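Local coordinates for protein glycerate dehydrogenase/glyoxylate reductase (Thermus thermophilus, PDB 2CUK) that probably reduces glyoxylate and hydroxypyruvate with a nicotinamide cofactor, as a D-isomer specific 2-hydroxyacid dehydrogenase, at residues T8-A13 with A70-G75; V79-A84 with I89-T94; L111-R116 with G222-N227. All coordinates share one frame; numbering follows the deposited sequence.

Interaction 1. Residues T8-A13 with A70-G75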
# COMPACT_ATOMS: atom_id res chain seq x y z
N THR A 8 -9.26 -9.08 25.04
CA THR A 8 -9.49 -10.32 24.30
C THR A 8 -8.41 -10.43 23.23
O THR A 8 -8.02 -9.43 22.63
CB THR A 8 -10.87 -10.33 23.63
OG1 THR A 8 -11.04 -9.12 22.88
CG2 THR A 8 -11.97 -10.43 24.68
N LEU A 9 -7.92 -11.64 23.01
CA LEU A 9 -6.85 -11.86 22.03
C LEU A 9 -7.29 -12.77 20.89
O LEU A 9 -8.14 -13.64 21.07
CB LEU A 9 -5.63 -12.49 22.72
CG LEU A 9 -5.09 -11.80 23.98
CD1 LEU A 9 -3.91 -12.59 24.51
CD2 LEU A 9 -4.68 -10.36 23.66
N PRO A 10 -6.71 -12.57 19.70
CA PRO A 10 -7.05 -13.38 18.53
C PRO A 10 -6.34 -14.72 18.61
O PRO A 10 -5.23 -14.81 19.15
CB PRO A 10 -6.54 -12.53 17.37
CG PRO A 10 -5.29 -11.94 17.95
CD PRO A 10 -5.73 -11.53 19.35
N GLY A 11 -6.96 -15.76 18.07
CA GLY A 11 -6.35 -17.08 18.11
C GLY A 11 -6.68 -17.80 19.40
O GLY A 11 -7.39 -17.27 20.25
N LYS A 12 -6.16 -19.01 19.56
CA LYS A 12 -6.42 -19.80 20.75
C LYS A 12 -5.18 -20.07 21.60
O LYS A 12 -5.12 -21.08 22.32
CB LYS A 12 -7.07 -21.13 20.36
CG LYS A 12 -8.52 -21.00 19.90
CD LYS A 12 -9.12 -22.36 19.56
CE LYS A 12 -10.62 -22.28 19.38
NZ LYS A 12 -11.30 -21.82 20.64
N ALA A 13 -4.21 -19.18 21.54
CA ALA A 13 -2.98 -19.34 22.32
C ALA A 13 -3.29 -19.50 23.80
O ALA A 13 -2.58 -20.21 24.52
CB ALA A 13 -2.06 -18.14 22.10
N ALA A 70 3.50 -10.75 31.73
CA ALA A 70 3.87 -11.09 30.36
C ALA A 70 3.17 -10.12 29.42
O ALA A 70 2.01 -10.31 29.05
CB ALA A 70 3.45 -12.53 30.04
N CYS A 71 3.90 -9.07 29.04
CA CYS A 71 3.37 -8.04 28.17
C CYS A 71 3.00 -8.50 26.77
O CYS A 71 3.75 -9.21 26.12
CB CYS A 71 4.37 -6.89 28.05
SG CYS A 71 4.65 -6.03 29.60
N TYR A 72 1.83 -8.06 26.32
CA TYR A 72 1.35 -8.36 24.98
C TYR A 72 1.80 -7.16 24.15
O TYR A 72 0.98 -6.36 23.71
CB TYR A 72 -0.18 -8.48 24.98
CG TYR A 72 -0.77 -8.90 23.64
CD1 TYR A 72 -0.57 -10.19 23.14
CD2 TYR A 72 -1.49 -8.00 22.86
CE1 TYR A 72 -1.08 -10.57 21.90
CE2 TYR A 72 -2.01 -8.36 21.61
CZ TYR A 72 -1.80 -9.65 21.14
OH TYR A 72 -2.29 -10.00 19.90
N SER A 73 3.11 -7.04 23.98
CA SER A 73 3.72 -5.95 23.22
C SER A 73 5.24 -6.03 23.32
O SER A 73 5.77 -6.78 24.15
CB SER A 73 3.26 -4.60 23.78
OG SER A 73 3.60 -4.46 25.15
N VAL A 74 5.94 -5.28 22.47
CA VAL A 74 7.39 -5.26 22.49
C VAL A 74 7.84 -4.16 23.46
O VAL A 74 8.79 -4.33 24.22
CB VAL A 74 8.00 -4.99 21.08
CG1 VAL A 74 7.44 -3.70 20.50
CG2 VAL A 74 9.52 -4.91 21.18
N GLY A 75 7.12 -3.04 23.43
CA GLY A 75 7.45 -1.94 24.33
C GLY A 75 6.92 -2.22 25.72
O GLY A 75 5.95 -2.96 25.88

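Interaction 2. Residues V79-A84 with I89-T94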
# COMPACT_ATOMS: atom_id res chain seq x y z
N VAL A 79 4.85 -0.09 32.06
CA VAL A 79 5.06 -0.92 33.23
C VAL A 79 6.24 -0.41 34.07
O VAL A 79 7.35 -0.26 33.56
CB VAL A 79 5.34 -2.38 32.83
CG1 VAL A 79 5.57 -3.24 34.07
CG2 VAL A 79 4.17 -2.93 32.01
N ASP A 80 5.99 -0.14 35.34
CA ASP A 80 7.05 0.33 36.24
C ASP A 80 7.94 -0.89 36.47
O ASP A 80 7.67 -1.70 37.36
CB ASP A 80 6.46 0.80 37.57
CG ASP A 80 7.50 1.44 38.47
OD1 ASP A 80 8.65 0.95 38.49
OD2 ASP A 80 7.17 2.41 39.18
N LEU A 81 8.99 -1.01 35.68
CA LEU A 81 9.90 -2.15 35.78
C LEU A 81 10.60 -2.27 37.13
O LEU A 81 10.72 -3.37 37.67
CB LEU A 81 10.94 -2.08 34.66
CG LEU A 81 10.40 -2.02 33.22
CD1 LEU A 81 11.57 -1.97 32.25
CD2 LEU A 81 9.52 -3.22 32.94
N GLU A 82 11.07 -1.14 37.66
CA GLU A 82 11.76 -1.16 38.95
C GLU A 82 10.82 -1.55 40.08
O GLU A 82 11.22 -2.21 41.04
CB GLU A 82 12.39 0.21 39.23
CG GLU A 82 13.44 0.62 38.20
CD GLU A 82 14.46 -0.48 37.94
OE1 GLU A 82 15.09 -0.96 38.91
OE2 GLU A 82 14.63 -0.88 36.77
N ALA A 83 9.55 -1.16 39.97
CA ALA A 83 8.57 -1.50 40.99
C ALA A 83 8.38 -3.01 41.00
O ALA A 83 8.27 -3.63 42.05
CB ALA A 83 7.25 -0.81 40.69
N ALA A 84 8.36 -3.61 39.81
CA ALA A 84 8.20 -5.05 39.68
C ALA A 84 9.43 -5.76 40.22
O ALA A 84 9.33 -6.75 40.95
CB ALA A 84 7.97 -5.42 38.22
N ILE A 89 8.80 -9.61 40.82
CA ILE A 89 7.89 -9.98 39.75
C ILE A 89 8.66 -9.99 38.44
O ILE A 89 9.42 -9.06 38.16
CB ILE A 89 6.72 -8.97 39.63
CG1 ILE A 89 5.96 -8.91 40.96
CG2 ILE A 89 5.80 -9.37 38.49
CD1 ILE A 89 4.90 -7.82 41.02
N ARG A 90 8.48 -11.03 37.64
CA ARG A 90 9.17 -11.10 36.35
C ARG A 90 8.39 -10.32 35.31
O ARG A 90 7.16 -10.26 35.37
CB ARG A 90 9.33 -12.56 35.89
CG ARG A 90 10.12 -13.45 36.84
CD ARG A 90 11.46 -12.84 37.22
NE ARG A 90 12.35 -12.67 36.07
CZ ARG A 90 12.94 -13.66 35.42
NH1 ARG A 90 12.75 -14.92 35.80
NH2 ARG A 90 13.75 -13.40 34.40
N VAL A 91 9.09 -9.72 34.36
CA VAL A 91 8.44 -8.96 33.30
C VAL A 91 9.01 -9.40 31.96
O VAL A 91 10.23 -9.42 31.78
CB VAL A 91 8.63 -7.43 33.48
CG1 VAL A 91 7.96 -6.69 32.33
CG2 VAL A 91 8.03 -6.98 34.80
N THR A 92 8.12 -9.76 31.04
CA THR A 92 8.53 -10.19 29.71
C THR A 92 7.77 -9.43 28.64
O THR A 92 6.80 -8.73 28.94
CB THR A 92 8.26 -11.70 29.51
OG1 THR A 92 6.85 -11.96 29.62
CG2 THR A 92 9.00 -12.52 30.56
N HIS A 93 8.22 -9.56 27.40
CA HIS A 93 7.57 -8.90 26.28
C HIS A 93 7.61 -9.80 25.05
O HIS A 93 8.02 -10.95 25.14
CB HIS A 93 8.23 -7.54 25.98
CG HIS A 93 9.66 -7.63 25.57
ND1 HIS A 93 10.25 -6.70 24.74
CD2 HIS A 93 10.63 -8.53 25.87
CE1 HIS A 93 11.52 -7.02 24.56
NE2 HIS A 93 11.77 -8.12 25.24
N THR A 94 7.20 -9.27 23.90
CA THR A 94 7.18 -10.06 22.67
C THR A 94 8.03 -9.46 21.55
O THR A 94 7.50 -8.98 20.55
CB THR A 94 5.73 -10.21 22.17
OG1 THR A 94 5.21 -8.93 21.79
CG2 THR A 94 4.84 -10.81 23.26

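Interaction 3. Residues L111-R116 with G222-N227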
# COMPACT_ATOMS: atom_id res chain seq x y z
N LEU A 111 3.30 4.28 0.08
CA LEU A 111 2.62 4.13 -1.20
C LEU A 111 1.26 4.83 -1.18
O LEU A 111 0.85 5.41 -2.19
CB LEU A 111 2.44 2.65 -1.55
CG LEU A 111 3.73 1.90 -1.90
CD1 LEU A 111 3.48 0.40 -1.91
CD2 LEU A 111 4.22 2.38 -3.27
N ALA A 112 0.58 4.77 -0.05
CA ALA A 112 -0.72 5.41 0.08
C ALA A 112 -0.61 6.91 -0.18
O ALA A 112 -1.44 7.50 -0.86
CB ALA A 112 -1.30 5.16 1.46
N VAL A 113 0.42 7.53 0.39
CA VAL A 113 0.67 8.96 0.25
C VAL A 113 1.28 9.30 -1.11
O VAL A 113 0.76 10.15 -1.83
CB VAL A 113 1.62 9.47 1.36
CG1 VAL A 113 1.99 10.94 1.11
CG2 VAL A 113 0.96 9.33 2.72
N ALA A 114 2.37 8.63 -1.44
CA ALA A 114 3.09 8.90 -2.68
C ALA A 114 2.18 8.80 -3.91
O ALA A 114 2.25 9.59 -4.84
CB ALA A 114 4.24 7.89 -2.80
N ARG A 115 1.33 7.76 -3.92
CA ARG A 115 0.50 7.54 -5.11
C ARG A 115 -0.98 7.84 -4.86
O ARG A 115 -1.86 7.46 -5.62
CB ARG A 115 0.67 6.08 -5.54
CG ARG A 115 2.11 5.74 -5.90
CD ARG A 115 2.57 6.45 -7.18
NE ARG A 115 1.51 6.42 -8.19
CZ ARG A 115 1.57 5.45 -9.11
NH1 ARG A 115 2.55 4.56 -9.09
NH2 ARG A 115 0.62 5.38 -10.06
N ARG A 116 -1.25 8.55 -3.74
CA ARG A 116 -2.60 9.05 -3.48
C ARG A 116 -3.66 7.95 -3.61
O ARG A 116 -4.71 8.13 -4.20
CB ARG A 116 -2.89 10.16 -4.48
CG ARG A 116 -1.80 11.23 -4.49
CD ARG A 116 -1.96 12.22 -5.65
NE ARG A 116 -3.10 13.11 -5.39
CZ ARG A 116 -3.30 14.11 -6.27
NH1 ARG A 116 -2.50 14.26 -7.31
NH2 ARG A 116 -4.34 14.93 -6.09
N GLY A 222 8.25 19.20 -0.82
CA GLY A 222 7.84 18.08 -1.64
C GLY A 222 8.25 16.74 -1.04
O GLY A 222 8.14 15.71 -1.70
N ALA A 223 8.71 16.75 0.20
CA ALA A 223 9.12 15.52 0.88
C ALA A 223 7.92 14.87 1.58
O ALA A 223 6.89 15.51 1.77
CB ALA A 223 10.21 15.81 1.90
N ILE A 224 8.07 13.60 1.94
CA ILE A 224 7.03 12.86 2.64
C ILE A 224 7.54 12.41 4.01
O ILE A 224 8.68 11.95 4.13
CB ILE A 224 6.61 11.59 1.87
CG1 ILE A 224 5.96 11.96 0.54
CG2 ILE A 224 5.65 10.76 2.73
CD1 ILE A 224 5.66 10.75 -0.34
N LEU A 225 6.70 12.55 5.03
CA LEU A 225 7.06 12.12 6.38
C LEU A 225 6.23 10.90 6.77
O LEU A 225 5.01 10.89 6.60
CB LEU A 225 6.80 13.23 7.40
CG LEU A 225 6.97 12.81 8.86
CD1 LEU A 225 8.45 12.55 9.16
CD2 LEU A 225 6.43 13.89 9.78
N LEU A 226 6.89 9.88 7.31
CA LEU A 226 6.21 8.67 7.74
C LEU A 226 6.53 8.40 9.21
O LEU A 226 7.67 8.54 9.65
CB LEU A 226 6.68 7.47 6.90
CG LEU A 226 6.49 7.51 5.38
CD1 LEU A 226 7.10 6.26 4.77
CD2 LEU A 226 5.01 7.61 5.04
N ASN A 227 5.51 8.03 9.98
CA ASN A 227 5.73 7.71 11.39
C ASN A 227 4.83 6.57 11.85
O ASN A 227 3.63 6.74 12.02
CB ASN A 227 5.50 8.94 12.28
CG ASN A 227 5.82 8.65 13.75
OD1 ASN A 227 6.58 7.73 14.06
ND2 ASN A 227 5.25 9.45 14.64

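Interaction 1. Residues T8-A13 with A70-G75
Leu9 meets Tyr72 with a single methyl group laid over the middle of the aromatic ring, and this CH-pi contact carries most of the interaction between residues 8-13 and 70-75, loops that follow strands 2-5 and 68-70 of the five-stranded parallel sheet. CD2 of Leu9 stands 3.8 Å from the centroid of the Tyr72 ring, 6° off the ring normal, and its nearest ring atoms include CZ of Tyr72 at 3.9 Å. The two side chains slide past each other in opposite directions; the methyl lies over one face, while the hydroxyl beyond the ring reaches Pro10. Tyr72, at the centre of an inverse gamma turn, has CG anti to the backbone N (chi1 -176°), which swings the ring out from its loop to present that face to Leu9. Pro10 comes in from the opposite direction, its CD lying 3.8 Å from OH of Tyr72. The hydroxyl itself hydrogen-bonds to the backbone O of Arg286, while Pro134 of the second subunit packs on both Leu9 and Tyr72. With an alanine in place of Tyr72, the Leu9 methyl would probably lose its aromatic face and the carbonyl of Arg286 its hydroxyl donor. The contact illustrates a division of labour within one side chain: the ring face supplies dispersion and a weak CH-pi attraction, while the polar end of the buried tyrosine is satisfied by the backbone carbonyl of Arg286 in helix 283-301.

Interaction 2. Residues V79-A84 with I89-T94
Ala84 on the helix meets Ile89, the residue just before strand 90-92, within a beta-alpha-beta unit made of strand 68-70, helix 81-85 and strand 90-92. The close-packed part lies where the chain turns back after the short helix, and there the CA atoms of Ala84 and Ile89 are 4.9 Å apart. CB of Ala84 is 4.0 Å from CB of Ile89 and 3.8 Å from CG2 of Val91, and Met60 of helix 57-62 packs on both Ala84 and Ile89. Toward the start of the helix the fit is thinner. Leu81, partly exposed, touches Val91 through one methyl pair, its CD2 lying 3.9 Å from CG1 of Val91, and the two side chains cross at about a right angle. Val91 serves both ends of the contact by splitting its methyls: CG1, anti to the backbone N (chi1 179°), goes to Leu81, and CG2 goes to Ala84. The solvent side belongs to exposed Glu82, in a salt bridge to Arg85. Asp80 is the N-cap at the start of the helix, its OD1 accepting from N of Ala83 at 2.7 Å. Back at the close end, N of Ile89 donates to O of Ala84 over 2.9 Å with a nearly straight N-H...O angle of 170°, although the donor lies 38° out of the carbonyl plane.

Interaction 3. Residues L111-R116 with G222-N227
Ala114 and Ile224 bring the C-terminal end of helix 99-114 to within 7.7 Å, CA to CA, of the early part of strand 224-227. A Schellman motif ends the helix here: Arg116, with its positive phi of 51°, is the C-prime residue, its N bonding to O of Val113 and N of Val117 to O of Ala112. Just past the helix, Arg115 turns to the second subunit, bonding to the carbonyl oxygens of its Ala101 and Gly279. The last helical turn sets Val113 and Ala114 against a single strand residue. Val113 and Ile224 reach toward each other tip to tip, with CG1 of Val113 4.0 Å from CD1 of Ile224 and equally far from CG2 of Ile224. The Val113 methyl therefore meets both branches of the isoleucine. The longer branch of Ile224 keeps CG1 beside the backbone N (chi1 -65°), which leaves it anti to the carbonyl carbon, and then runs out extended, carrying CD1 on to the helix backbone, 3.9 Å from CA of Ala114. CB of Ala114 closes on the same methyl at 4.0 Å. All three residues are buried and the contact is wholly apolar; in this pair of segments, Ile224 carries the strand's side of it. Around it, Ile224 also packs on Phe248, and its backbone bonds with Asp195 and Val197 place strand 224-227 beside strand 196-199 in the six-stranded parallel sheet of the NAD-binding domain.

How the interactions relate
Read from the N terminus, the three contacts follow in series, none nested in or crossing another. Interaction 1 closes a span of 56 residues, drawing together the loops that follow strands 2-5 and 68-70 of the five-stranded sheet. Interaction 2, a local closure with four residues between its segments, fastens helix 81-85 to strand 90-92 of that sheet. The two touch, O of Val74 lying 2.8 Å from ND1 of His93. Helix 99-114 then carries the chain to interaction 3, which spans 105 residues and ties this helix to the six-stranded sheet. Its centre lies about 31 Å from that of interaction 1, yet both reach the second subunit.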